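Local structure of peptidyl-prolyl cis-trans isomerase cyclophilin-type (3BO7) at residues 28-33 with 132-137; 87-92 with 105-110; 36-41 with 169-174; 8-11 with 16-19. The protein probably catalyses the cis-trans isomerisation of peptidyl-proline bonds, as other cyclophilins do, and is here in complex with the immunosuppressant cyclosporin A. All coordinates share one frame; numbering follows the deposited sequence.

Contact 1 of 4, residues 28-33 with 132-137; sequences PRACDS and KHTIFG. With SO4 (sulfate ion), chain I; EDO (1,2-ethanediol), chain N.
A chi1 of -67° at Cys-31 sets SG beside the backbone N and points it at Phe-136, whose own chi1 of 67°, with CG between the backbone N and the carbonyl carbon, turns the ring so that the sulfur lies at its edge, near its plane. SG is 4.0 Å from Phe-136 CB and 3.5 Å from Phe-136 O. The methyl of Ala-30 is the centre of the contact, and here the backbone alone does the aiming: the first turns of helix 28-39 direct CB at the strand, and Thr-134 and Phe-136 both point back toward the helix. Ala-30 CB therefore lies 3.7 Å from Thr-134 CG2 and 3.8 Å from Phe-136 CB, one methyl fitted against two side chains.

All four residues are buried, and the contact across the segments is apolar. The polar branch of Thr-134 looks to another partner, since OG1 is hydrogen-bonded to Glu-92 N. The Glu-92 carboxylate in turn accepts the backbone N-H groups of Arg-29 and Ala-30 in the first turn of the helix. Arg-29 turns outward, where NH1 donates to O2 of a sulfate, probably from the crystallisation liquor, at 2.8 Å.

In the sheet, a classic beta bulge pairs Phe-136 and Gly-137 with the single residue Leu-105, and the contact as a whole belongs to the cyclophilin barrel with a helix packed on it.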
loop_
_atom_site.group_PDB
_atom_site.type_symbol
_atom_site.label_atom_id
_atom_site.label_comp_id
_atom_site.label_asym_id
_atom_site.label_seq_id
_atom_site.Cartn_x
_atom_site.Cartn_y
_atom_site.Cartn_z
ATOM N N PRO A 28 -4.890 -2.669 13.488
ATOM C CA PRO A 28 -6.200 -2.013 13.380
ATOM C C PRO A 28 -6.178 -0.570 12.882
ATOM O O PRO A 28 -7.006 -0.204 12.050
ATOM C CB PRO A 28 -6.749 -2.069 14.818
ATOM C CG PRO A 28 -5.571 -2.420 15.687
ATOM C CD PRO A 28 -4.680 -3.226 14.841
ATOM N N ARG A 29 -5.247 0.245 13.375
ATOM C CA ARG A 29 -5.223 1.675 13.020
ATOM C C ARG A 29 -4.875 1.901 11.553
ATOM O O ARG A 29 -5.480 2.749 10.884
ATOM C CB ARG A 29 -4.256 2.438 13.925
ATOM C CG ARG A 29 -4.653 2.421 15.390
ATOM C CD ARG A 29 -5.145 3.784 15.841
ATOM N NE ARG A 29 -6.579 3.974 15.676
ATOM C CZ ARG A 29 -7.179 5.163 15.642
ATOM N NH1 ARG A 29 -6.468 6.283 15.736
ATOM N NH2 ARG A 29 -8.500 5.227 15.489
ATOM N N ALA A 30 -3.913 1.129 11.052
ATOM C CA ALA A 30 -3.497 1.225 9.658
ATOM C C ALA A 30 -4.586 0.726 8.707
ATOM O O ALA A 30 -4.787 1.294 7.634
ATOM C CB ALA A 30 -2.174 0.476 9.436
ATOM N N CYS A 31 -5.290 -0.331 9.107
ATOM C CA CYS A 31 -6.384 -0.887 8.309
ATOM C C CYS A 31 -7.565 0.066 8.296
ATOM O O CYS A 31 -8.130 0.355 7.237
ATOM C CB CYS A 31 -6.801 -2.241 8.853
ATOM S SG CYS A 31 -5.532 -3.472 8.647
ATOM N N ASP A 32 -7.909 0.572 9.476
ATOM C CA ASP A 32 -8.978 1.558 9.622
ATOM C C ASP A 32 -8.738 2.808 8.777
ATOM O O ASP A 32 -9.600 3.211 7.992
ATOM C CB ASP A 32 -9.140 1.939 11.088
ATOM C CG ASP A 32 -10.483 2.544 11.381
ATOM O OD1 ASP A 32 -11.315 2.642 10.447
ATOM O OD2 ASP A 32 -10.712 2.916 12.554
ATOM N N SER A 33 -7.559 3.407 8.927
ATOM C CA SER A 33 -7.170 4.566 8.125
ATOM C C SER A 33 -7.358 4.297 6.640
ATOM O O SER A 33 -7.946 5.119 5.923
ATOM C CB SER A 33 -5.712 4.949 8.401
ATOM O OG SER A 33 -5.309 6.020 7.569
ATOM N N LYS A 132 10.045 -1.413 11.471
ATOM C CA LYS A 132 10.226 -0.060 10.962
ATOM C C LYS A 132 8.998 0.371 10.168
ATOM O O LYS A 132 8.724 1.566 10.041
ATOM C CB LYS A 132 11.473 0.032 10.084
ATOM C CG LYS A 132 12.800 -0.113 10.834
ATOM C CD LYS A 132 13.332 1.220 11.320
ATOM C CE LYS A 132 14.835 1.137 11.524
ATOM N NZ LYS A 132 15.334 2.148 12.501
ATOM N N HIS A 133 8.276 -0.616 9.633
ATOM C CA HIS A 133 7.106 -0.385 8.797
ATOM C C HIS A 133 5.906 -1.236 9.246
ATOM O O HIS A 133 6.040 -2.448 9.459
ATOM C CB HIS A 133 7.465 -0.644 7.328
ATOM C CG HIS A 133 8.536 0.266 6.811
ATOM N ND1 HIS A 133 8.262 1.484 6.223
ATOM C CD2 HIS A 133 9.885 0.158 6.838
ATOM C CE1 HIS A 133 9.395 2.078 5.897
ATOM N NE2 HIS A 133 10.395 1.297 6.262
ATOM N N THR A 134 4.753 -0.593 9.413
ATOM C CA THR A 134 3.521 -1.285 9.748
ATOM C C THR A 134 3.089 -2.158 8.579
ATOM O O THR A 134 2.716 -1.643 7.521
ATOM C CB THR A 134 2.362 -0.306 10.067
ATOM O OG1 THR A 134 2.693 0.496 11.209
ATOM C CG2 THR A 134 1.074 -1.078 10.354
ATOM N N ILE A 135 3.178 -3.472 8.775
ATOM C CA ILE A 135 2.601 -4.444 7.868
ATOM C C ILE A 135 1.142 -4.516 8.249
ATOM O O ILE A 135 0.814 -4.764 9.418
ATOM C CB ILE A 135 3.241 -5.847 8.041
ATOM C CG1 ILE A 135 4.661 -5.848 7.467
ATOM C CG2 ILE A 135 2.370 -6.937 7.382
ATOM C CD1 ILE A 135 5.558 -6.918 8.033
ATOM N N PHE A 136 0.259 -4.293 7.280
ATOM C CA PHE A 136 -1.163 -4.279 7.588
ATOM C C PHE A 136 -1.992 -5.145 6.647
ATOM O O PHE A 136 -3.215 -5.197 6.760
ATOM C CB PHE A 136 -1.702 -2.834 7.706
ATOM C CG PHE A 136 -1.710 -2.054 6.409
ATOM C CD1 PHE A 136 -2.913 -1.775 5.760
ATOM C CD2 PHE A 136 -0.530 -1.566 5.856
ATOM C CE1 PHE A 136 -2.933 -1.053 4.577
ATOM C CE2 PHE A 136 -0.547 -0.848 4.669
ATOM C CZ PHE A 136 -1.749 -0.584 4.032
ATOM N N GLY A 137 -1.325 -5.846 5.742
ATOM C CA GLY A 137 -2.020 -6.782 4.881
ATOM C C GLY A 137 -1.154 -7.693 4.042
ATOM O O GLY A 137 0.074 -7.718 4.171
HETATM S S SO4 I . -2.786 6.585 16.640
HETATM O O1 SO4 I . -2.680 5.313 15.946
HETATM O O2 SO4 I . -3.927 7.336 16.125
HETATM O O3 SO4 I . -2.970 6.380 18.080
HETATM O O4 SO4 I . -1.544 7.326 16.433
HETATM C C1 EDO N . -11.073 7.828 15.464
HETATM O O1 EDO N . -9.777 8.405 15.664
HETATM C C2 EDO N . -12.083 8.952 15.259
HETATM O O2 EDO N . -13.236 8.478 14.549
#

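Contact 2 of 4, residues 87-92 with 105-110; sequences APFEDE and LSMAND. With SO4 (sulfate ion), chain I.
Phe-89 and Asp-91 reach Met-107 and Asn-109 from an extended but irregular stretch of backbone, and the chains stay well apart: the closest CA atoms, Asp-91 to Met-107, are 8.8 Å from each other, too far for backbone pairing. Side chains and one water span the gap.

Phe-89 takes chi1 of 57°, which sets its ring between the backbone N and the carbonyl carbon and carries the ring end inward. There CZ meets the methyl CE of Met-107 at 4.4 Å, a loose apolar touch. Met-107 is bent at every torsion, so its chain is folded rather than stretched out.

The second link is polar and indirect. Asp-91 OD1 and Asn-109 ND2 stand 4.3 Å apart, and a water joins them, donating to Asp-91 OD1 at 2.8 Å and accepting from Asn-109 ND2 at 3.0 Å. Asn-109 ND2 also donates to Lys-132 O. Asp-91 OD1 receives Asn-115 ND2 as well, and that amide bonds to Phe-89 O too, so Asn-115 ties the loop at two points. On the other flank, Glu-90 N donates to sulfate O4 at 2.9 Å.

The 105-110 side adjoins the site of the bound peptide: Asn-109 and Asp-110 pack on its modified side chains, and Asp-110 OD1 is hydrogen-bonded to its backbone. Phe-89 is packed against Ala-30 and Ser-33 of helix 28-39, while Met-107 touches Phe-136 of strand 135-141, which places the contact between that helix and the sheet.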
loop_
_atom_site.group_PDB
_atom_site.type_symbol
_atom_site.label_atom_id
_atom_site.label_comp_id
_atom_site.label_asym_id
_atom_site.label_seq_id
_atom_site.Cartn_x
_atom_site.Cartn_y
_atom_site.Cartn_z
ATOM N N ALA A 87 -4.043 13.556 10.539
ATOM C CA ALA A 87 -2.726 13.515 11.176
ATOM C C ALA A 87 -2.079 12.132 11.019
ATOM O O ALA A 87 -2.792 11.146 10.841
ATOM C CB ALA A 87 -2.842 13.888 12.639
ATOM N N PRO A 88 -0.728 12.055 11.068
ATOM C CA PRO A 88 -0.068 10.747 11.026
ATOM C C PRO A 88 -0.429 9.887 12.216
ATOM O O PRO A 88 -0.743 10.414 13.279
ATOM C CB PRO A 88 1.426 11.100 11.064
ATOM C CG PRO A 88 1.481 12.472 11.615
ATOM C CD PRO A 88 0.256 13.154 11.129
ATOM N N PHE A 89 -0.381 8.569 12.039
ATOM C CA PHE A 89 -0.662 7.656 13.139
ATOM C C PHE A 89 0.541 6.778 13.465
ATOM O O PHE A 89 1.469 6.632 12.655
ATOM C CB PHE A 89 -1.942 6.827 12.891
ATOM C CG PHE A 89 -1.918 6.022 11.629
ATOM C CD1 PHE A 89 -1.421 4.711 11.624
ATOM C CD2 PHE A 89 -2.390 6.558 10.446
ATOM C CE1 PHE A 89 -1.395 3.964 10.455
ATOM C CE2 PHE A 89 -2.369 5.818 9.277
ATOM C CZ PHE A 89 -1.872 4.517 9.277
ATOM N N GLU A 90 0.514 6.212 14.670
ATOM C CA GLU A 90 1.625 5.447 15.207
ATOM C C GLU A 90 1.818 4.104 14.511
ATOM O O GLU A 90 0.895 3.551 13.897
ATOM C CB GLU A 90 1.456 5.257 16.712
ATOM C CG GLU A 90 1.573 6.559 17.508
ATOM C CD GLU A 90 1.547 6.355 19.020
ATOM O OE1 GLU A 90 1.567 7.372 19.764
ATOM O OE2 GLU A 90 1.513 5.183 19.466
ATOM N N ASP A 91 3.036 3.595 14.600
ATOM C CA ASP A 91 3.377 2.313 14.020
ATOM C C ASP A 91 2.708 1.178 14.790
ATOM O O ASP A 91 2.387 1.315 15.980
ATOM C CB ASP A 91 4.898 2.125 14.013
ATOM C CG ASP A 91 5.611 3.110 13.090
ATOM O OD1 ASP A 91 5.131 3.339 11.953
ATOM O OD2 ASP A 91 6.661 3.650 13.509
ATOM N N GLU A 92 2.489 0.067 14.096
ATOM C CA GLU A 92 1.927 -1.129 14.702
ATOM C C GLU A 92 2.698 -2.329 14.197
ATOM O O GLU A 92 2.656 -2.654 13.009
ATOM C CB GLU A 92 0.455 -1.283 14.357
ATOM C CG GLU A 92 -0.435 -0.135 14.813
ATOM C CD GLU A 92 -1.782 -0.168 14.132
ATOM O OE1 GLU A 92 -1.834 0.097 12.901
ATOM O OE2 GLU A 92 -2.782 -0.447 14.829
ATOM N N LEU A 105 1.772 -6.425 2.331
ATOM C CA LEU A 105 1.313 -5.041 2.260
ATOM C C LEU A 105 1.732 -4.291 3.521
ATOM O O LEU A 105 1.374 -4.657 4.653
ATOM C CB LEU A 105 -0.202 -4.947 2.023
ATOM C CG LEU A 105 -0.831 -3.541 2.062
ATOM C CD1 LEU A 105 -0.337 -2.662 0.907
ATOM C CD2 LEU A 105 -2.353 -3.588 2.060
ATOM N N SER A 106 2.494 -3.225 3.313
ATOM C CA SER A 106 3.127 -2.516 4.406
ATOM C C SER A 106 3.112 -0.992 4.202
ATOM O O SER A 106 2.902 -0.513 3.085
ATOM C CB SER A 106 4.545 -3.043 4.562
ATOM O OG SER A 106 5.128 -2.582 5.758
ATOM N N MET A 107 3.320 -0.243 5.286
ATOM C CA MET A 107 3.298 1.231 5.246
ATOM C C MET A 107 4.661 1.855 4.942
ATOM O O MET A 107 5.657 1.533 5.579
ATOM C CB MET A 107 2.780 1.815 6.572
ATOM C CG MET A 107 1.281 1.679 6.834
ATOM S SD MET A 107 0.208 2.406 5.561
ATOM C CE MET A 107 0.593 4.159 5.676
ATOM N N ALA A 108 4.695 2.749 3.963
ATOM C CA ALA A 108 5.829 3.639 3.777
ATOM C C ALA A 108 5.787 4.747 4.851
ATOM O O ALA A 108 4.709 5.119 5.337
ATOM C CB ALA A 108 5.801 4.229 2.384
ATOM N N ASN A 109 6.954 5.282 5.212
ATOM C CA ASN A 109 7.027 6.398 6.161
ATOM C C ASN A 109 8.323 7.196 6.030
ATOM O O ASN A 109 9.069 7.013 5.071
ATOM C CB ASN A 109 6.856 5.889 7.594
ATOM C CG ASN A 109 7.851 4.806 7.949
ATOM O OD1 ASN A 109 9.069 5.021 7.907
ATOM N ND2 ASN A 109 7.338 3.629 8.306
ATOM N N ASP A 110 8.564 8.094 6.989
ATOM C CA ASP A 110 9.802 8.870 7.069
ATOM C C ASP A 110 10.347 8.822 8.501
ATOM O O ASP A 110 10.814 9.843 9.035
ATOM C CB ASP A 110 9.559 10.327 6.660
ATOM C CG ASP A 110 9.456 10.508 5.166
ATOM O OD1 ASP A 110 10.064 9.713 4.430
ATOM O OD2 ASP A 110 8.779 11.457 4.714
HETATM S S SO4 I . -2.786 6.585 16.640
HETATM O O1 SO4 I . -2.680 5.313 15.946
HETATM O O2 SO4 I . -3.927 7.336 16.125
HETATM O O3 SO4 I . -2.970 6.380 18.080
HETATM O O4 SO4 I . -1.544 7.326 16.433
HETATM O O HOH W 1 5.036 2.134 9.457
#

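Contact 3 of 4, residues 36-41 with 169-174; sequences RLCAVK and IIVFKN. With EDO (1,2-ethanediol), chain N.
This is a small apolar contact of helix against sheet, in which Cys-38 near the C-terminal end of helix 28-39 meets Ile-169 and Val-171 of strand 166-171, the last strand along the chain. Alternation along the strand supports this reading: Ile-169 and Val-171 both point toward the helix, and Ile-170 between them points away. Cys-38 has SG beside its backbone N (chi1 -71°), which directs the sulfur at Ile-169, 3.7 Å from CG2 and 4.0 Å from CD1. Its CB faces the other residue, 3.9 Å from Val-171 CG2, so the cysteine sits over both branched side chains.

A water supplements the packing, donating to Cys-38 O at 2.6 Å and, over a longer 3.3 Å, to Ile-169 O. The carbonyl of Cys-38 also accepts Lys-41 N as part of a Schellman motif, with Lys-41 at positive phi as C-prime and Tyr-42 N bonded to Leu-37 O. Further out, Arg-36 is drawn away from the strand: NH2 forms a salt bridge with Asp-32, and NH1 donates to O2 of an ethanediol at 3.0 Å.

The sulfur and CB of Cys-38 against aliphatic methyls make the direct touches, whereas the helix-end carbonyl, with its second acceptor role, reaches the strand through water; so the direct contact is apolar, and one water carries the polar link between the two backbones.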
loop_
_atom_site.group_PDB
_atom_site.type_symbol
_atom_site.label_atom_id
_atom_site.label_comp_id
_atom_site.label_asym_id
_atom_site.label_seq_id
_atom_site.Cartn_x
_atom_site.Cartn_y
_atom_site.Cartn_z
ATOM N N ARG A 36 -11.022 3.936 5.670
ATOM C CA ARG A 36 -11.631 5.274 5.696
ATOM C C ARG A 36 -11.281 6.094 4.446
ATOM O O ARG A 36 -12.107 6.877 3.970
ATOM C CB ARG A 36 -11.269 6.036 6.971
ATOM C CG ARG A 36 -11.928 5.475 8.232
ATOM C CD ARG A 36 -11.681 6.347 9.435
ATOM N NE ARG A 36 -11.734 5.594 10.685
ATOM C CZ ARG A 36 -12.002 6.134 11.871
ATOM N NH1 ARG A 36 -12.261 7.430 11.962
ATOM N NH2 ARG A 36 -12.023 5.384 12.970
ATOM N N LEU A 37 -10.079 5.883 3.907
ATOM C CA LEU A 37 -9.626 6.556 2.683
ATOM C C LEU A 37 -10.250 5.930 1.443
ATOM O O LEU A 37 -10.645 6.647 0.521
ATOM C CB LEU A 37 -8.092 6.533 2.568
ATOM C CG LEU A 37 -7.259 7.398 3.523
ATOM C CD1 LEU A 37 -5.784 7.091 3.356
ATOM C CD2 LEU A 37 -7.524 8.875 3.315
ATOM N N CYS A 38 -10.324 4.595 1.425
ATOM C CA CYS A 38 -11.102 3.872 0.410
ATOM C C CYS A 38 -12.553 4.378 0.322
ATOM O O CYS A 38 -13.104 4.500 -0.776
ATOM C CB CYS A 38 -11.091 2.362 0.673
ATOM S SG CYS A 38 -9.515 1.561 0.352
ATOM N N ALA A 39 -13.148 4.685 1.475
ATOM C CA ALA A 39 -14.533 5.152 1.545
ATOM C C ALA A 39 -14.775 6.418 0.717
ATOM O O ALA A 39 -15.770 6.502 -0.011
ATOM C CB ALA A 39 -14.957 5.364 3.002
ATOM N N VAL A 40 -13.856 7.379 0.808
ATOM C CA VAL A 40 -13.975 8.668 0.118
ATOM C C VAL A 40 -13.236 8.712 -1.226
ATOM O O VAL A 40 -12.984 9.800 -1.766
ATOM C CB VAL A 40 -13.499 9.840 1.005
ATOM C CG1 VAL A 40 -14.365 9.958 2.235
ATOM C CG2 VAL A 40 -12.024 9.676 1.392
ATOM N N LYS A 41 -12.892 7.533 -1.750
ATOM C CA LYS A 41 -12.262 7.363 -3.080
ATOM C C LYS A 41 -10.875 8.023 -3.250
ATOM O O LYS A 41 -10.387 8.202 -4.367
ATOM C CB LYS A 41 -13.222 7.770 -4.223
ATOM C CG LYS A 41 -14.619 7.115 -4.186
ATOM C CD LYS A 41 -14.557 5.590 -4.139
ATOM C CE LYS A 41 -15.950 4.949 -4.078
ATOM N NZ LYS A 41 -16.709 5.081 -5.357
ATOM N N ILE A 169 -10.973 1.005 -5.851
ATOM C CA ILE A 169 -10.796 -0.010 -4.830
ATOM C C ILE A 169 -12.171 -0.496 -4.382
ATOM O O ILE A 169 -13.025 0.300 -3.964
ATOM C CB ILE A 169 -9.932 0.495 -3.649
ATOM C CG1 ILE A 169 -8.566 0.975 -4.173
ATOM C CG2 ILE A 169 -9.775 -0.597 -2.593
ATOM C CD1 ILE A 169 -7.569 1.399 -3.098
ATOM N N ILE A 170 -12.395 -1.799 -4.523
ATOM C CA ILE A 170 -13.649 -2.401 -4.093
ATOM C C ILE A 170 -13.427 -3.022 -2.722
ATOM O O ILE A 170 -12.585 -3.905 -2.568
ATOM C CB ILE A 170 -14.185 -3.477 -5.095
ATOM C CG1 ILE A 170 -14.232 -2.928 -6.532
ATOM C CG2 ILE A 170 -15.565 -3.985 -4.641
ATOM C CD1 ILE A 170 -14.561 -3.969 -7.612
ATOM N N VAL A 171 -14.169 -2.541 -1.730
ATOM C CA VAL A 171 -14.103 -3.109 -0.393
ATOM C C VAL A 171 -15.229 -4.131 -0.224
ATOM O O VAL A 171 -16.398 -3.803 -0.378
ATOM C CB VAL A 171 -14.149 -2.018 0.709
ATOM C CG1 VAL A 171 -14.074 -2.648 2.090
ATOM C CG2 VAL A 171 -13.004 -1.019 0.525
ATOM N N PHE A 172 -14.849 -5.371 0.074
ATOM C CA PHE A 172 -15.795 -6.468 0.249
ATOM C C PHE A 172 -16.123 -6.706 1.713
ATOM O O PHE A 172 -17.112 -7.366 2.030
ATOM C CB PHE A 172 -15.238 -7.763 -0.358
ATOM C CG PHE A 172 -15.130 -7.734 -1.848
ATOM C CD1 PHE A 172 -16.223 -8.060 -2.646
ATOM C CD2 PHE A 172 -13.934 -7.378 -2.460
ATOM C CE1 PHE A 172 -16.118 -8.025 -4.036
ATOM C CE2 PHE A 172 -13.820 -7.352 -3.842
ATOM C CZ PHE A 172 -14.911 -7.669 -4.630
ATOM N N LYS A 173 -15.271 -6.203 2.605
ATOM C CA LYS A 173 -15.500 -6.324 4.045
ATOM C C LYS A 173 -14.648 -5.345 4.842
ATOM O O LYS A 173 -13.417 -5.368 4.789
ATOM C CB LYS A 173 -15.254 -7.753 4.541
ATOM C CG LYS A 173 -15.725 -7.962 5.960
ATOM C CD LYS A 173 -15.163 -9.224 6.538
ATOM C CE LYS A 173 -15.662 -9.442 7.958
ATOM N NZ LYS A 173 -14.898 -10.554 8.582
ATOM N N ASN A 174 -15.325 -4.479 5.575
ATOM C CA ASN A 174 -14.668 -3.578 6.483
ATOM C C ASN A 174 -15.169 -3.891 7.879
ATOM O O ASN A 174 -16.328 -3.644 8.175
ATOM C CB ASN A 174 -14.962 -2.128 6.095
ATOM C CG ASN A 174 -14.622 -1.155 7.188
ATOM O OD1 ASN A 174 -14.004 -1.516 8.185
ATOM N ND2 ASN A 174 -15.032 0.085 7.017
HETATM C C1 EDO N . -11.073 7.828 15.464
HETATM O O1 EDO N . -9.777 8.405 15.664
HETATM C C2 EDO N . -12.083 8.952 15.259
HETATM O O2 EDO N . -13.236 8.478 14.549
HETATM O O HOH W 2 -12.123 3.185 -2.743
#

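Contact 4 of 4, residues 8-11 with 16-19; sequences YLRI and GSLN
The guanidinium of Arg-10 meets the amide of Asn-19 at its edge, with OD1 close to the guanidinium plane and the two planes turned 35° from each other. The bond between them uses Arg-10 NE and a lone pair of Asn-19 OD1 in the carbonyl plane; at 2.8 Å, with 165° at the hydrogen, it is nearly straight. The side chains run side by side in the same direction. Arg-10 leaves the strand extended and then bends at chi3 (-71°), which swings NE back onto the amide oxygen, and Ser-17 CB lies beside its CD at 4.1 Å.

Beneath this pair the backbones alternate as antiparallel strands should. Arg-10 and Asn-19 form a non-hydrogen-bonded pair with CA atoms 4.6 Å apart, and Ile-11 with Leu-18 is the hydrogen-bonded pair, closed by two bonds: Ile-11 N to Leu-18 O and Leu-18 N to Ile-11 O, each 2.9 Å. CA-H...O contacts add to them, from Arg-10 CA to Leu-18 O and from Ser-17 CA to Ile-11 O, both 3.2 Å.

The face bearing Ile-11 and Leu-18 is turned to the interior. Leu-18 packs on Val-145, Leu-146 and Trp-149 of helix 143-149, while Ile-11 touches Val-166 and Ile-169. The face bearing Arg-10 and Asn-19 is partly exposed, and its polar bond links neighbouring strands. The strands follow each other through a short turn, which makes this antiparallel pair a beta hairpin, strands 7-13 and 16-22 of the cyclophilin barrel.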
loop_
_atom_site.group_PDB
_atom_site.type_symbol
_atom_site.label_atom_id
_atom_site.label_comp_id
_atom_site.label_asym_id
_atom_site.label_seq_id
_atom_site.Cartn_x
_atom_site.Cartn_y
_atom_site.Cartn_z
ATOM N N TYR A 8 -11.308 -7.208 3.611
ATOM C CA TYR A 8 -11.044 -7.728 2.259
ATOM C C TYR A 8 -11.361 -6.679 1.212
ATOM O O TYR A 8 -12.382 -5.988 1.303
ATOM C CB TYR A 8 -11.799 -9.046 2.008
ATOM C CG TYR A 8 -11.345 -10.137 2.960
ATOM C CD1 TYR A 8 -10.183 -10.854 2.707
ATOM C CD2 TYR A 8 -12.042 -10.403 4.141
ATOM C CE1 TYR A 8 -9.739 -11.823 3.582
ATOM C CE2 TYR A 8 -11.599 -11.370 5.033
ATOM C CZ TYR A 8 -10.446 -12.079 4.740
ATOM O OH TYR A 8 -9.976 -13.048 5.599
ATOM N N LEU A 9 -10.467 -6.541 0.233
ATOM C CA LEU A 9 -10.609 -5.520 -0.800
ATOM C C LEU A 9 -9.888 -5.885 -2.087
ATOM O O LEU A 9 -8.921 -6.649 -2.073
ATOM C CB LEU A 9 -10.150 -4.135 -0.298
ATOM C CG LEU A 9 -8.707 -3.820 0.128
ATOM C CD1 LEU A 9 -7.837 -3.401 -1.056
ATOM C CD2 LEU A 9 -8.748 -2.719 1.165
ATOM N N ARG A 10 -10.373 -5.332 -3.197
ATOM C CA ARG A 10 -9.695 -5.448 -4.482
ATOM C C ARG A 10 -9.254 -4.075 -4.999
ATOM O O ARG A 10 -10.059 -3.142 -5.101
ATOM C CB ARG A 10 -10.595 -6.140 -5.507
ATOM C CG ARG A 10 -9.926 -6.422 -6.843
ATOM C CD ARG A 10 -10.914 -7.040 -7.814
ATOM N NE ARG A 10 -11.226 -8.407 -7.420
ATOM C CZ ARG A 10 -12.346 -9.052 -7.725
ATOM N NH1 ARG A 10 -13.279 -8.456 -8.437
ATOM N NH2 ARG A 10 -12.524 -10.303 -7.315
ATOM N N ILE A 11 -7.967 -3.959 -5.303
ATOM C CA ILE A 11 -7.436 -2.777 -5.980
ATOM C C ILE A 11 -7.465 -3.064 -7.476
ATOM O O ILE A 11 -6.815 -4.007 -7.935
ATOM C CB ILE A 11 -5.985 -2.447 -5.524
ATOM C CG1 ILE A 11 -5.968 -2.009 -4.056
ATOM C CG2 ILE A 11 -5.366 -1.363 -6.409
ATOM C CD1 ILE A 11 -4.560 -1.746 -3.475
ATOM N N GLY A 16 -3.965 -4.549 -14.175
ATOM C CA GLY A 16 -4.261 -5.716 -13.361
ATOM C C GLY A 16 -4.917 -5.369 -12.043
ATOM O O GLY A 16 -4.954 -4.200 -11.639
ATOM N N SER A 17 -5.444 -6.395 -11.382
ATOM C CA SER A 17 -6.151 -6.242 -10.112
ATOM C C SER A 17 -5.523 -7.090 -9.012
ATOM O O SER A 17 -4.996 -8.178 -9.272
ATOM C CB SER A 17 -7.630 -6.603 -10.273
ATOM O OG SER A 17 -8.300 -5.638 -11.066
ATOM N N LEU A 18 -5.583 -6.580 -7.783
ATOM C CA LEU A 18 -5.024 -7.284 -6.634
ATOM C C LEU A 18 -6.073 -7.514 -5.565
ATOM O O LEU A 18 -6.778 -6.582 -5.172
ATOM C CB LEU A 18 -3.840 -6.518 -6.035
ATOM C CG LEU A 18 -2.593 -6.271 -6.888
ATOM C CD1 LEU A 18 -1.653 -5.363 -6.132
ATOM C CD2 LEU A 18 -1.892 -7.559 -7.241
ATOM N N ASN A 19 -6.162 -8.765 -5.104
ATOM C CA ASN A 19 -7.025 -9.133 -3.987
ATOM C C ASN A 19 -6.238 -9.101 -2.688
ATOM O O ASN A 19 -5.160 -9.703 -2.576
ATOM C CB ASN A 19 -7.653 -10.513 -4.211
ATOM C CG ASN A 19 -8.763 -10.494 -5.257
ATOM O OD1 ASN A 19 -9.369 -9.456 -5.536
ATOM N ND2 ASN A 19 -9.038 -11.653 -5.831
#

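All four contacts reach the same antiparallel sheet. Along the chain contact 4 closes first; contact 2 then lies between the segments of both contact 1 and contact 3, whose segments alternate. Contacts 1 and 3 share helix 28-39, pairing its first turns with strand 135-141 and its last with strand 166-171, with centres about 15 Å apart. Contacts 1 and 2 are closest, about 7 Å between centres, joined through neighbouring strands 135-141 and 104-107. Contact 4 adjoins contact 3 where strands 7-13 and 166-171 pair, but its centre is about 21 Å from that of contact 2. The helix thus ties sequence-distant strands into one compact cyclophilin domain.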